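Local atomic coordinates of paenibacillus xanthan lyase (Paenibacillus, PDB entry 6F2P), a protein that cleaves the terminal mannosyl-glucuronosyl linkage of xanthan side chains by beta-elimination, with a promiscuous tolerance for its substrates. Residues 224-232 / 276-284. Residues are numbered along the deposited sequence; the frame is centred on the assembly and turned at random.
Sequences AYNGGYGSE and LMDMVRGRE
R283 reaches across two tyrosines of 224-232, and its long, polar-ended chain suits both. Its CG sits between the backbone N and the carbonyl carbon (chi1 77°), which turns the chain along Y225: CB lies 3.6 Å, CG 3.3 Å and CD 3.9 Å from Y225 OH. From CG it runs extended to NE, in a salt bridge with E400. At the tip NH1 donates a bond of 2.7 Å to Y229 OH, which lies in the guanidinium plane, and forms a salt bridge with E395; NH2 donates to a water that Y229 OH shares. The backbone N of R283 gives Y225 OH a nearly straight bond (3.0 Å, 171°), and E395 also hydrogen-bonds this hydroxyl. Y229 CD2 lies over the centre of the Y225 ring, 3.6 Å above its plane, which helps hold the ring. A phenylalanine in place of Y225 would probably leave the backbone N-H of R283 without its acceptor and E395 with one partner fewer. Glycines allow the close approach, for a CB on G282 would run into the Y225 ring and one on G227 into R281 CG; G227 N also bonds V280 O at 2.7 Å. This belongs to the helical domain of polysaccharide lyase family 8, where such residues line the cleft facing the super-sandwich domain; Y229, against H220, probably matches the family's catalytic tyrosine.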
loop_
_atom_site.group_PDB
_atom_site.type_symbol
_atom_site.label_atom_id
_atom_site.label_comp_id
_atom_site.label_asym_id
_atom_site.label_seq_id
_atom_site.Cartn_x
_atom_site.Cartn_y
_atom_site.Cartn_z
ATOM N N ALA A 224 -2.765 -1.925 11.162
ATOM C CA ALA A 224 -1.701 -0.939 11.239
ATOM C C ALA A 224 -1.338 -0.772 12.705
ATOM O O ALA A 224 -2.189 -0.409 13.511
ATOM C CB ALA A 224 -2.183 0.374 10.664
ATOM N N TYR A 225 -0.087 -1.039 13.063
ATOM C CA TYR A 225 0.255 -1.116 14.480
ATOM C C TYR A 225 1.623 -0.578 14.905
ATOM O O TYR A 225 2.158 -1.016 15.926
ATOM C CB TYR A 225 0.086 -2.552 15.003
ATOM C CG TYR A 225 -1.095 -2.701 15.934
ATOM C CD1 TYR A 225 -1.206 -1.918 17.083
ATOM C CD2 TYR A 225 -2.099 -3.620 15.669
ATOM C CE1 TYR A 225 -2.289 -2.048 17.931
ATOM C CE2 TYR A 225 -3.180 -3.759 16.513
ATOM C CZ TYR A 225 -3.271 -2.975 17.639
ATOM O OH TYR A 225 -4.357 -3.116 18.465
ATOM N N ASN A 226 2.176 0.373 14.154
ATOM C CA ASN A 226 3.449 0.978 14.530
ATOM C C ASN A 226 3.414 1.514 15.955
ATOM O O ASN A 226 4.358 1.329 16.724
ATOM C CB ASN A 226 3.829 2.117 13.587
ATOM C CG ASN A 226 3.942 1.672 12.143
ATOM O OD1 ASN A 226 3.069 0.967 11.618
ATOM N ND2 ASN A 226 5.024 2.088 11.483
ATOM N N GLY A 227 2.312 2.173 16.301
ATOM C CA GLY A 227 2.165 2.812 17.601
ATOM C C GLY A 227 1.827 1.860 18.733
ATOM O O GLY A 227 2.063 2.172 19.893
ATOM N N GLY A 228 1.280 0.696 18.407
ATOM C CA GLY A 228 0.942 -0.276 19.430
ATOM C C GLY A 228 2.021 -1.312 19.698
ATOM O O GLY A 228 2.934 -1.091 20.495
ATOM N N TYR A 229 1.902 -2.455 19.035
ATOM C CA TYR A 229 2.853 -3.541 19.198
ATOM C C TYR A 229 4.248 -3.157 18.738
ATOM O O TYR A 229 5.230 -3.428 19.427
ATOM C CB TYR A 229 2.364 -4.801 18.473
ATOM C CG TYR A 229 1.164 -5.403 19.154
ATOM C CD1 TYR A 229 1.315 -6.234 20.259
ATOM C CD2 TYR A 229 -0.123 -5.105 18.730
ATOM C CE1 TYR A 229 0.214 -6.774 20.915
ATOM C CE2 TYR A 229 -1.238 -5.643 19.379
ATOM C CZ TYR A 229 -1.061 -6.476 20.471
ATOM O OH TYR A 229 -2.157 -7.015 21.111
ATOM N N GLY A 230 4.340 -2.524 17.575
ATOM C CA GLY A 230 5.637 -2.204 17.001
ATOM C C GLY A 230 6.428 -1.324 17.941
ATOM O O GLY A 230 7.651 -1.428 18.065
ATOM N N SER A 231 5.704 -0.438 18.605
ATOM C CA SER A 231 6.278 0.441 19.597
ATOM C C SER A 231 6.953 -0.370 20.716
ATOM O O SER A 231 8.103 -0.100 21.078
ATOM C CB SER A 231 5.176 1.337 20.151
ATOM O OG SER A 231 5.725 2.456 20.808
ATOM N N GLU A 232 6.261 -1.376 21.246
ATOM C CA GLU A 232 6.862 -2.177 22.304
ATOM C C GLU A 232 8.012 -3.075 21.822
ATOM O O GLU A 232 8.958 -3.304 22.570
ATOM C CB GLU A 232 5.821 -2.906 23.192
ATOM C CG GLU A 232 5.130 -4.132 22.614
ATOM C CD GLU A 232 3.728 -4.356 23.212
ATOM O OE1 GLU A 232 2.859 -3.461 23.092
ATOM O OE2 GLU A 232 3.487 -5.431 23.799
ATOM N N LEU A 276 2.329 10.756 18.849
ATOM C CA LEU A 276 2.378 9.561 18.025
ATOM C C LEU A 276 1.012 9.421 17.400
ATOM O O LEU A 276 0.023 9.335 18.116
ATOM C CB LEU A 276 2.701 8.342 18.881
ATOM C CG LEU A 276 2.903 7.010 18.158
ATOM C CD1 LEU A 276 3.948 7.133 17.076
ATOM C CD2 LEU A 276 3.299 5.927 19.162
ATOM N N MET A 277 0.948 9.419 16.073
ATOM C CA MET A 277 -0.337 9.435 15.366
ATOM C C MET A 277 -1.237 8.254 15.716
ATOM O O MET A 277 -0.833 7.096 15.608
ATOM C CB MET A 277 -0.120 9.498 13.853
ATOM C CG MET A 277 0.537 10.778 13.392
ATOM S SD MET A 277 0.671 10.878 11.603
ATOM C CE MET A 277 1.519 12.443 11.465
ATOM N N ASP A 278 -2.463 8.562 16.126
ATOM C CA ASP A 278 -3.408 7.547 16.591
ATOM C C ASP A 278 -3.768 6.497 15.540
ATOM O O ASP A 278 -4.160 5.379 15.881
ATOM C CB ASP A 278 -4.684 8.218 17.089
ATOM C CG ASP A 278 -4.475 8.976 18.381
ATOM O OD1 ASP A 278 -3.616 8.558 19.186
ATOM O OD2 ASP A 278 -5.171 9.991 18.589
ATOM N N MET A 279 -3.637 6.851 14.265
ATOM C CA MET A 279 -4.052 5.943 13.210
ATOM C C MET A 279 -3.160 4.705 13.120
ATOM O O MET A 279 -3.553 3.707 12.522
ATOM C CB MET A 279 -4.135 6.663 11.870
ATOM C CG MET A 279 -2.798 7.031 11.249
ATOM S SD MET A 279 -3.048 7.912 9.691
ATOM C CE MET A 279 -1.354 8.125 9.134
ATOM N N VAL A 280 -1.972 4.755 13.721
ATOM C CA VAL A 280 -1.119 3.569 13.768
ATOM C C VAL A 280 -1.074 2.921 15.144
ATOM O O VAL A 280 -0.237 2.047 15.379
ATOM C CB VAL A 280 0.346 3.847 13.326
ATOM C CG1 VAL A 280 0.392 4.422 11.913
ATOM C CG2 VAL A 280 1.057 4.754 14.319
ATOM N N ARG A 281 -1.955 3.339 16.051
ATOM C CA ARG A 281 -1.912 2.820 17.412
ATOM C C ARG A 281 -2.982 1.764 17.682
ATOM O O ARG A 281 -3.141 1.302 18.819
ATOM C CB ARG A 281 -1.980 3.952 18.440
ATOM C CG ARG A 281 -0.851 4.949 18.307
ATOM C CD ARG A 281 -0.706 5.840 19.527
ATOM N NE ARG A 281 -1.960 6.471 19.936
ATOM C CZ ARG A 281 -2.607 6.191 21.069
ATOM N NH1 ARG A 281 -2.118 5.290 21.909
ATOM N NH2 ARG A 281 -3.743 6.811 21.368
ATOM N N GLY A 282 -3.687 1.362 16.629
ATOM C CA GLY A 282 -4.706 0.331 16.738
ATOM C C GLY A 282 -5.659 0.542 17.897
ATOM O O GLY A 282 -6.141 1.662 18.126
ATOM N N ARG A 283 -5.907 -0.525 18.654
ATOM C CA ARG A 283 -6.898 -0.468 19.728
ATOM C C ARG A 283 -6.477 0.432 20.884
ATOM O O ARG A 283 -7.288 0.757 21.751
ATOM C CB ARG A 283 -7.241 -1.866 20.243
ATOM C CG ARG A 283 -6.207 -2.500 21.154
ATOM C CD ARG A 283 -6.639 -3.921 21.499
ATOM N NE ARG A 283 -5.795 -4.500 22.534
ATOM C CZ ARG A 283 -4.752 -5.291 22.299
ATOM N NH1 ARG A 283 -4.430 -5.615 21.055
ATOM N NH2 ARG A 283 -4.034 -5.766 23.312
ATOM N N GLU A 284 -5.221 0.863 20.882
ATOM C CA GLU A 284 -4.696 1.638 21.998
ATOM C C GLU A 284 -5.179 3.078 22.069
ATOM O O GLU A 284 -4.874 3.787 23.028
ATOM C CB GLU A 284 -3.181 1.569 22.017
ATOM C CG GLU A 284 -2.707 0.142 22.097
ATOM C CD GLU A 284 -1.246 0.055 22.414
ATOM O OE1 GLU A 284 -0.670 1.113 22.755
ATOM O OE2 GLU A 284 -0.680 -1.063 22.326
HETATM O O HOH W 1 -4.201 1.303 13.698
HETATM O O HOH W 2 0.133 3.623 21.699
HETATM O O HOH W 3 -2.066 -7.936 23.717
#